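Local atomic coordinates of DNA ligase (Archaeoglobus fulgidus, PDB entry 3GDE), a protein that probably seals nicks in double-stranded DNA during replication, recombination and repair, using ATP and passing through an enzyme-bound AMP intermediate. Residues A247-K252 and D383-M388; V241-T246 and N417-K422. All blocks are in the same frame, centred on the assembly; numbering follows the deposited sequence.

Interaction 1: A247-K252 and D383-M388; sequences AAVEWK and DEVRKM. With PO4 (phosphate ion), chain C.
Met388 reaches from helix 382-394 to strand 247-252 and meets Val249 and Trp251 with different atoms. Its SD lies 3.7 Å from Val249 CG1 and 3.6 Å from the backbone O of Val249, the two side chains running past each other in opposite directions. Against the indole it is CG that makes the nearest approach, in the ring plane at the pyrrole edge, 3.6 Å from Trp251 NE1. The sulfur stands 5.0 Å from the centroid of the five-membered ring and 77° off its normal, which makes this an edge-on Met-aromatic contact. Beyond CG the thioether is extended (chi2 -169°), and this carries SD and CE across to the strand. An alanine in place of Met388 would probably leave a gap beside Val249 CG1 and the pyrrole edge of Trp251, with the indole less firmly held. The axes of 247-252 and 383-388 run nearly parallel, at 16°, and approach to 9.2 Å, as a helix packed on a sheet face in the nucleotidyltransferase adenylation domain. One turn earlier, Val385 CG2 meets Val249 CG1 at 4.0 Å, the two valines crossing at about a right angle. Glu250, a predicted ATP-binding residue whose CB points away from the helix, forms a salt bridge with Lys403, whereas Lys252, the predicted AMP-accepting lysine, donates from NZ to a phosphate ion O1 at 2.7 Å and also pairs with Glu398.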
ATOM      1  N   ALA A 247       2.551 -30.576  10.603  1.00 50.34           N
ATOM      2  CA  ALA A 247       2.444 -29.127  10.451  1.00 48.20           C
ATOM      3  C   ALA A 247       2.972 -28.389  11.662  1.00 46.70           C
ATOM      4  O   ALA A 247       2.778 -28.827  12.800  1.00 46.69           O
ATOM      5  CB  ALA A 247       0.998 -28.728  10.189  1.00 48.26           C
ATOM      6  N   ALA A 248       3.651 -27.272  11.409  1.00 44.61           N
ATOM      7  CA  ALA A 248       4.000 -26.325  12.460  1.00 42.59           C
ATOM      8  C   ALA A 248       2.777 -25.441  12.703  1.00 41.17           C
ATOM      9  O   ALA A 248       2.228 -24.855  11.763  1.00 40.95           O
ATOM     10  CB  ALA A 248       5.200 -25.493  12.052  1.00 42.59           C
ATOM     11  N   VAL A 249       2.332 -25.372  13.954  1.00 39.37           N
ATOM     12  CA  VAL A 249       1.098 -24.672  14.286  1.00 37.74           C
ATOM     13  C   VAL A 249       1.366 -23.607  15.330  1.00 36.57           C
ATOM     14  O   VAL A 249       2.012 -23.865  16.341  1.00 36.31           O
ATOM     15  CB  VAL A 249      -0.023 -25.632  14.794  1.00 38.15           C
ATOM     16  CG1 VAL A 249      -1.349 -24.886  14.939  1.00 37.89           C
ATOM     17  CG2 VAL A 249      -0.210 -26.820  13.856  1.00 37.62           C
ATOM     18  N   GLU A 250       0.865 -22.406  15.064  1.00 35.06           N
ATOM     19  CA  GLU A 250       0.983 -21.281  15.975  1.00 33.98           C
ATOM     20  C   GLU A 250      -0.390 -20.643  16.137  1.00 32.74           C
ATOM     21  O   GLU A 250      -1.296 -20.904  15.361  1.00 32.10           O
ATOM     22  CB  GLU A 250       1.966 -20.245  15.421  1.00 34.12           C
ATOM     23  CG  GLU A 250       3.403 -20.733  15.302  1.00 35.92           C
ATOM     24  CD  GLU A 250       4.184 -20.075  14.164  1.00 38.00           C
ATOM     25  OE1 GLU A 250       3.712 -19.066  13.586  1.00 37.58           O
ATOM     26  OE2 GLU A 250       5.284 -20.585  13.844  1.00 39.63           O
ATOM     27  N   TRP A 251      -0.534 -19.811  17.159  1.00 31.91           N
ATOM     28  CA  TRP A 251      -1.714 -18.980  17.314  1.00 31.43           C
ATOM     29  C   TRP A 251      -1.775 -17.961  16.179  1.00 31.07           C
ATOM     30  O   TRP A 251      -0.742 -17.480  15.725  1.00 30.94           O
ATOM     31  CB  TRP A 251      -1.661 -18.244  18.661  1.00 31.06           C
ATOM     32  CG  TRP A 251      -2.016 -19.082  19.861  1.00 30.75           C
ATOM     33  CD1 TRP A 251      -2.105 -20.449  19.920  1.00 30.87           C
ATOM     34  CD2 TRP A 251      -2.305 -18.606  21.184  1.00 30.71           C
ATOM     35  NE1 TRP A 251      -2.447 -20.848  21.190  1.00 30.98           N
ATOM     36  CE2 TRP A 251      -2.568 -19.739  21.987  1.00 31.20           C
ATOM     37  CE3 TRP A 251      -2.360 -17.332  21.770  1.00 30.30           C
ATOM     38  CZ2 TRP A 251      -2.896 -19.636  23.343  1.00 31.09           C
ATOM     39  CZ3 TRP A 251      -2.674 -17.229  23.115  1.00 30.52           C
ATOM     40  CH2 TRP A 251      -2.938 -18.374  23.888  1.00 30.91           C
ATOM     41  N   LYS A 252      -2.981 -17.665  15.701  1.00 30.70           N
ATOM     42  CA  LYS A 252      -3.206 -16.441  14.955  1.00 30.39           C
ATOM     43  C   LYS A 252      -3.730 -15.347  15.877  1.00 30.28           C
ATOM     44  O   LYS A 252      -4.875 -15.411  16.340  1.00 30.12           O
ATOM     45  CB  LYS A 252      -4.170 -16.634  13.789  1.00 30.59           C
ATOM     46  CG  LYS A 252      -4.205 -15.390  12.925  1.00 30.68           C
ATOM     47  CD  LYS A 252      -5.018 -15.585  11.683  1.00 33.32           C
ATOM     48  CE  LYS A 252      -4.705 -14.499  10.674  1.00 33.06           C
ATOM     49  NZ  LYS A 252      -5.052 -13.153  11.189  1.00 34.30           N
ATOM     50  N   ASP A 383      -6.543 -33.392  16.644  1.00 50.58           N
ATOM     51  CA  ASP A 383      -7.003 -33.097  18.004  1.00 50.59           C
ATOM     52  C   ASP A 383      -6.079 -32.137  18.733  1.00 50.34           C
ATOM     53  O   ASP A 383      -6.540 -31.299  19.521  1.00 50.20           O
ATOM     54  CB  ASP A 383      -7.161 -34.388  18.816  1.00 50.89           C
ATOM     55  CG  ASP A 383      -8.362 -35.220  18.379  1.00 51.82           C
ATOM     56  OD1 ASP A 383      -8.559 -36.318  18.943  1.00 53.61           O
ATOM     57  OD2 ASP A 383      -9.113 -34.784  17.484  1.00 52.18           O
ATOM     58  N   GLU A 384      -4.777 -32.271  18.482  1.00 50.19           N
ATOM     59  CA  GLU A 384      -3.782 -31.370  19.069  1.00 50.10           C
ATOM     60  C   GLU A 384      -3.913 -29.939  18.531  1.00 49.20           C
ATOM     61  O   GLU A 384      -3.860 -28.975  19.298  1.00 48.93           O
ATOM     62  CB  GLU A 384      -2.358 -31.901  18.865  1.00 50.46           C
ATOM     63  CG  GLU A 384      -1.894 -32.876  19.942  1.00 52.47           C
ATOM     64  CD  GLU A 384      -0.372 -32.946  20.066  1.00 55.83           C
ATOM     65  OE1 GLU A 384       0.334 -32.543  19.109  1.00 56.26           O
ATOM     66  OE2 GLU A 384       0.123 -33.408  21.125  1.00 56.81           O
ATOM     67  N   VAL A 385      -4.100 -29.812  17.219  1.00 48.31           N
ATOM     68  CA  VAL A 385      -4.277 -28.495  16.600  1.00 47.77           C
ATOM     69  C   VAL A 385      -5.616 -27.846  16.968  1.00 47.22           C
ATOM     70  O   VAL A 385      -5.679 -26.627  17.132  1.00 46.99           O
ATOM     71  CB  VAL A 385      -3.955 -28.483  15.061  1.00 47.88           C
ATOM     72  CG1 VAL A 385      -4.354 -29.774  14.394  1.00 47.95           C
ATOM     73  CG2 VAL A 385      -4.570 -27.264  14.347  1.00 48.15           C
ATOM     74  N   ARG A 386      -6.663 -28.653  17.147  1.00 46.89           N
ATOM     75  CA  ARG A 386      -7.943 -28.139  17.662  1.00 46.56           C
ATOM     76  C   ARG A 386      -7.845 -27.635  19.111  1.00 45.64           C
ATOM     77  O   ARG A 386      -8.517 -26.674  19.485  1.00 45.49           O
ATOM     78  CB  ARG A 386      -9.074 -29.161  17.507  1.00 46.96           C
ATOM     79  CG  ARG A 386     -10.454 -28.584  17.830  1.00 49.13           C
ATOM     80  CD  ARG A 386     -11.584 -29.351  17.159  1.00 52.87           C
ATOM     81  NE  ARG A 386     -11.963 -28.777  15.866  1.00 55.04           N
ATOM     82  CZ  ARG A 386     -11.887 -29.411  14.695  1.00 55.90           C
ATOM     83  NH1 ARG A 386     -11.442 -30.663  14.620  1.00 56.01           N
ATOM     84  NH2 ARG A 386     -12.267 -28.788  13.591  1.00 56.06           N
ATOM     85  N   LYS A 387      -6.989 -28.265  19.911  1.00 44.80           N
ATOM     86  CA  LYS A 387      -6.751 -27.830  21.286  1.00 43.94           C
ATOM     87  C   LYS A 387      -6.074 -26.462  21.333  1.00 43.01           C
ATOM     88  O   LYS A 387      -6.391 -25.636  22.190  1.00 43.15           O
ATOM     89  CB  LYS A 387      -5.905 -28.866  22.035  1.00 44.21           C
ATOM     90  CG  LYS A 387      -5.795 -28.629  23.538  1.00 45.16           C
ATOM     91  CD  LYS A 387      -5.494 -29.926  24.299  1.00 46.74           C
ATOM     92  CE  LYS A 387      -3.994 -30.168  24.459  1.00 47.44           C
ATOM     93  NZ  LYS A 387      -3.377 -29.242  25.455  1.00 47.59           N
ATOM     94  N   MET A 388      -5.132 -26.238  20.417  1.00 41.95           N
ATOM     95  CA  MET A 388      -4.441 -24.951  20.302  1.00 40.65           C
ATOM     96  C   MET A 388      -5.401 -23.884  19.794  1.00 39.32           C
ATOM     97  O   MET A 388      -5.453 -22.785  20.337  1.00 39.58           O
ATOM     98  CB  MET A 388      -3.236 -25.060  19.367  1.00 40.54           C
ATOM     99  CG  MET A 388      -2.120 -24.119  19.760  1.00 40.93           C
ATOM    100  SD  MET A 388      -0.819 -23.981  18.539  1.00 41.38           S
ATOM    101  CE  MET A 388       0.524 -23.435  19.585  1.00 40.81           C
TER
HETATM  102  P   PO4 C 557      -6.543 -11.340   8.353  1.00 56.04           P
HETATM  103  O1  PO4 C 557      -6.543 -11.279   9.862  1.00 56.03           O
HETATM  104  O2  PO4 C 557      -7.003 -12.680   7.837  1.00 55.87           O
HETATM  105  O3  PO4 C 557      -7.441 -10.248   7.826  1.00 56.25           O
HETATM  106  O4  PO4 C 557      -5.133 -11.129   7.871  1.00 57.07           O

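Interaction 2: V241-T246 and N417-K422; sequences VREMRT and NWLKVK. With PO4 (phosphate ion), chain C; PO4 (phosphate ion), chain B.
Met244, the first residue to leave helical geometry after helix 237-243, brings its methyl group against Leu419 CD1 and the carbonyl O of Asn417. The CE atom sits 3.3 Å from Asn417 O and 3.9 Å from Leu419 CD1, so a single methyl group makes both closest approaches. Its chain is extended beyond CG (chi2 166°), which lets it span the distance between the two backbones. On the strand, the chi1 of Leu419 (-58°) sets CG beside the backbone N, and from there both CG and CD1 border the methionine methyl; Glu243 adds only a marginal approach from OE2. Lys420, a predicted ATP-binding residue, takes no part in this packing; its NZ donates to O2 of one phosphate ion at 2.6 Å and to O2 and O4 of a second, the one also bound by Lys252. These ions, probably from the crystallisation liquor, are consistent with a pocket suited to nucleotide phosphates. Met244 also touches Ile402 of strand 399-403, which pairs antiparallel with 419-422, while strand 230-233 pairs parallel with 419-422 and Val241 packs against helix 382-394.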
ATOM      1  N   VAL A 241      -4.594 -29.514   7.944  1.00 64.26           N
ATOM      2  CA  VAL A 241      -3.660 -30.399   8.647  1.00 64.90           C
ATOM      3  C   VAL A 241      -3.607 -31.815   8.044  1.00 65.13           C
ATOM      4  O   VAL A 241      -3.030 -32.732   8.638  1.00 65.27           O
ATOM      5  CB  VAL A 241      -3.920 -30.404  10.193  1.00 64.89           C
ATOM      6  CG1 VAL A 241      -5.157 -31.201  10.541  1.00 65.42           C
ATOM      7  CG2 VAL A 241      -2.706 -30.929  10.959  1.00 65.19           C
ATOM      8  N   ARG A 242      -4.197 -31.979   6.860  1.00 65.39           N
ATOM      9  CA  ARG A 242      -4.055 -33.218   6.097  1.00 65.67           C
ATOM     10  C   ARG A 242      -3.334 -33.011   4.758  1.00 65.49           C
ATOM     11  O   ARG A 242      -2.649 -33.926   4.275  1.00 65.53           O
ATOM     12  CB  ARG A 242      -5.397 -33.948   5.924  1.00 65.69           C
ATOM     13  CG  ARG A 242      -6.358 -33.354   4.907  1.00 66.04           C
ATOM     14  CD  ARG A 242      -7.508 -34.321   4.630  1.00 66.58           C
ATOM     15  NE  ARG A 242      -8.407 -33.821   3.588  1.00 68.58           N
ATOM     16  CZ  ARG A 242      -9.623 -33.321   3.810  1.00 69.13           C
ATOM     17  NH1 ARG A 242     -10.119 -33.259   5.042  1.00 69.03           N
ATOM     18  NH2 ARG A 242     -10.353 -32.888   2.788  1.00 69.46           N
ATOM     19  N   GLU A 243      -3.484 -31.820   4.165  1.00 65.17           N
ATOM     20  CA  GLU A 243      -2.683 -31.444   2.996  1.00 64.85           C
ATOM     21  C   GLU A 243      -1.206 -31.469   3.397  1.00 64.07           C
ATOM     22  O   GLU A 243      -0.391 -32.135   2.757  1.00 63.98           O
ATOM     23  CB  GLU A 243      -3.086 -30.075   2.430  1.00 64.82           C
ATOM     24  CG  GLU A 243      -2.243 -29.655   1.218  1.00 65.55           C
ATOM     25  CD  GLU A 243      -2.774 -28.432   0.476  1.00 65.98           C
ATOM     26  OE1 GLU A 243      -2.482 -28.317  -0.740  1.00 67.10           O
ATOM     27  OE2 GLU A 243      -3.467 -27.587   1.095  1.00 67.53           O
ATOM     28  N   MET A 244      -0.876 -30.739   4.458  1.00 63.21           N
ATOM     29  CA  MET A 244       0.368 -30.955   5.178  1.00 62.41           C
ATOM     30  C   MET A 244       0.089 -32.124   6.105  1.00 61.67           C
ATOM     31  O   MET A 244      -0.935 -32.138   6.789  1.00 62.02           O
ATOM     32  CB  MET A 244       0.740 -29.732   6.009  1.00 62.35           C
ATOM     33  CG  MET A 244       0.755 -28.430   5.240  1.00 62.66           C
ATOM     34  SD  MET A 244       0.798 -27.032   6.366  1.00 62.69           S
ATOM     35  CE  MET A 244       0.430 -25.688   5.238  1.00 62.10           C
ATOM     36  N   ARG A 245       0.978 -33.109   6.120  1.00 60.48           N
ATOM     37  CA  ARG A 245       0.785 -34.289   6.957  1.00 59.12           C
ATOM     38  C   ARG A 245       1.153 -33.939   8.402  1.00 57.66           C
ATOM     39  O   ARG A 245       0.337 -34.076   9.314  1.00 57.46           O
ATOM     40  CB  ARG A 245       1.620 -35.460   6.430  1.00 59.57           C
ATOM     41  CG  ARG A 245       1.408 -35.780   4.937  1.00 61.29           C
ATOM     42  CD  ARG A 245       0.205 -36.701   4.682  1.00 64.15           C
ATOM     43  NE  ARG A 245       0.399 -38.041   5.247  1.00 66.16           N
ATOM     44  CZ  ARG A 245      -0.356 -39.105   4.969  1.00 67.65           C
ATOM     45  NH1 ARG A 245      -1.378 -39.014   4.121  1.00 67.65           N
ATOM     46  NH2 ARG A 245      -0.084 -40.271   5.542  1.00 68.78           N
ATOM     47  N   THR A 246       2.389 -33.485   8.588  1.00 55.81           N
ATOM     48  CA  THR A 246       2.832 -32.871   9.831  1.00 53.81           C
ATOM     49  C   THR A 246       2.890 -31.362   9.584  1.00 52.30           C
ATOM     50  O   THR A 246       3.227 -30.920   8.481  1.00 52.09           O
ATOM     51  CB  THR A 246       4.217 -33.409  10.263  1.00 53.96           C
ATOM     52  OG1 THR A 246       4.204 -34.843  10.236  1.00 54.33           O
ATOM     53  CG2 THR A 246       4.571 -32.953  11.668  1.00 53.91           C
ATOM     54  N   ASN A 417       1.674 -22.796   1.639  1.00 36.97           N
ATOM     55  CA  ASN A 417       2.648 -23.187   2.669  1.00 36.59           C
ATOM     56  C   ASN A 417       2.302 -22.679   4.074  1.00 35.80           C
ATOM     57  O   ASN A 417       2.718 -23.259   5.079  1.00 35.63           O
ATOM     58  CB  ASN A 417       4.065 -22.758   2.280  1.00 37.11           C
ATOM     59  CG  ASN A 417       4.721 -23.710   1.278  1.00 38.55           C
ATOM     60  OD1 ASN A 417       5.746 -23.379   0.673  1.00 40.32           O
ATOM     61  ND2 ASN A 417       4.140 -24.893   1.108  1.00 40.00           N
ATOM     62  N   TRP A 418       1.563 -21.575   4.124  1.00 34.64           N
ATOM     63  CA  TRP A 418       0.996 -21.057   5.359  1.00 33.43           C
ATOM     64  C   TRP A 418      -0.494 -20.984   5.121  1.00 33.28           C
ATOM     65  O   TRP A 418      -0.945 -20.538   4.051  1.00 32.70           O
ATOM     66  CB  TRP A 418       1.504 -19.648   5.659  1.00 32.56           C
ATOM     67  CG  TRP A 418       2.956 -19.502   6.051  1.00 32.28           C
ATOM     68  CD1 TRP A 418       3.952 -20.440   5.948  1.00 31.30           C
ATOM     69  CD2 TRP A 418       3.581 -18.310   6.565  1.00 30.97           C
ATOM     70  NE1 TRP A 418       5.144 -19.914   6.397  1.00 30.89           N
ATOM     71  CE2 TRP A 418       4.945 -18.611   6.779  1.00 30.90           C
ATOM     72  CE3 TRP A 418       3.110 -17.026   6.885  1.00 29.59           C
ATOM     73  CZ2 TRP A 418       5.852 -17.671   7.297  1.00 30.97           C
ATOM     74  CZ3 TRP A 418       4.010 -16.096   7.405  1.00 30.91           C
ATOM     75  CH2 TRP A 418       5.365 -16.426   7.605  1.00 31.15           C
ATOM     76  N   LEU A 419      -1.260 -21.430   6.112  1.00 33.43           N
ATOM     77  CA  LEU A 419      -2.719 -21.323   6.059  1.00 33.40           C
ATOM     78  C   LEU A 419      -3.249 -20.727   7.361  1.00 33.29           C
ATOM     79  O   LEU A 419      -2.810 -21.109   8.450  1.00 32.98           O
ATOM     80  CB  LEU A 419      -3.351 -22.694   5.792  1.00 33.32           C
ATOM     81  CG  LEU A 419      -2.945 -23.456   4.523  1.00 33.88           C
ATOM     82  CD1 LEU A 419      -3.316 -24.921   4.669  1.00 33.99           C
ATOM     83  CD2 LEU A 419      -3.567 -22.876   3.249  1.00 34.09           C
ATOM     84  N   LYS A 420      -4.171 -19.775   7.250  1.00 33.19           N
ATOM     85  CA  LYS A 420      -4.880 -19.287   8.421  1.00 33.70           C
ATOM     86  C   LYS A 420      -6.212 -20.003   8.565  1.00 33.77           C
ATOM     87  O   LYS A 420      -6.973 -20.124   7.608  1.00 33.95           O
ATOM     88  CB  LYS A 420      -5.061 -17.748   8.437  1.00 33.85           C
ATOM     89  CG  LYS A 420      -5.033 -17.038   7.089  1.00 34.33           C
ATOM     90  CD  LYS A 420      -5.244 -15.519   7.221  1.00 33.82           C
ATOM     91  CE  LYS A 420      -4.430 -14.780   6.163  1.00 34.67           C
ATOM     92  NZ  LYS A 420      -4.920 -13.409   5.848  1.00 34.66           N
ATOM     93  N   VAL A 421      -6.471 -20.507   9.763  1.00 33.97           N
ATOM     94  CA  VAL A 421      -7.790 -21.028  10.093  1.00 34.23           C
ATOM     95  C   VAL A 421      -8.319 -20.283  11.312  1.00 33.73           C
ATOM     96  O   VAL A 421      -7.774 -20.372  12.416  1.00 33.96           O
ATOM     97  CB  VAL A 421      -7.807 -22.577  10.278  1.00 34.68           C
ATOM     98  CG1 VAL A 421      -6.607 -23.037  11.034  1.00 35.12           C
ATOM     99  CG2 VAL A 421      -9.100 -23.037  10.959  1.00 35.44           C
ATOM    100  N   LYS A 422      -9.358 -19.502  11.085  1.00 33.22           N
ATOM    101  CA  LYS A 422      -9.965 -18.752  12.162  1.00 32.75           C
ATOM    102  C   LYS A 422     -11.457 -18.950  12.194  1.00 31.97           C
ATOM    103  O   LYS A 422     -12.059 -19.339  11.195  1.00 31.95           O
ATOM    104  CB  LYS A 422      -9.596 -17.263  12.100  1.00 32.97           C
ATOM    105  CG  LYS A 422      -9.546 -16.640  10.742  1.00 33.04           C
ATOM    106  CD  LYS A 422      -8.588 -15.470  10.797  1.00 32.93           C
ATOM    107  CE  LYS A 422      -8.957 -14.402   9.804  1.00 34.59           C
ATOM    108  NZ  LYS A 422      -9.618 -13.226  10.399  1.00 33.00           N
TER
HETATM  109  P   PO4 C 557      -6.543 -11.340   8.353  1.00 56.04           P
HETATM  110  O1  PO4 C 557      -6.543 -11.279   9.862  1.00 56.03           O
HETATM  111  O2  PO4 C 557      -7.003 -12.680   7.837  1.00 55.87           O
HETATM  112  O3  PO4 C 557      -7.441 -10.248   7.826  1.00 56.25           O
HETATM  113  O4  PO4 C 557      -5.133 -11.129   7.871  1.00 57.07           O
HETATM  114  P   PO4 B 556      -3.305 -10.463   4.996  1.00 32.49           P
HETATM  115  O1  PO4 B 556      -2.244  -9.863   5.897  1.00 33.14           O
HETATM  116  O2  PO4 B 556      -3.044 -11.944   4.918  1.00 31.51           O
HETATM  117  O3  PO4 B 556      -4.687 -10.237   5.565  1.00 31.33           O
HETATM  118  O4  PO4 B 556      -3.203  -9.837   3.633  1.00 32.73           O

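Both contacts are largely buried and apolar, and each relies on a methionine, but interaction 1 is the larger at 241 Å² against 155 Å² and sets a helix along a strand, whereas interaction 2 joins the residue that follows a helix to Leu419 and to the corner at 417-418, and includes the solvent-exposed Glu243 at its margin. Helix 237-243 is followed in the chain, after a short loop, by strand 247-252, and the two contacts meet where Val385 CG1 lies 4.0 Å from Val241 CG2. Charged chemistry gathers apart from the buried methionines, at the ligand site, where Lys252 CE packs 3.6 Å from Lys420 CD. Strand 399-403 lies between strands 247-252 and 419-422, pairing antiparallel with each.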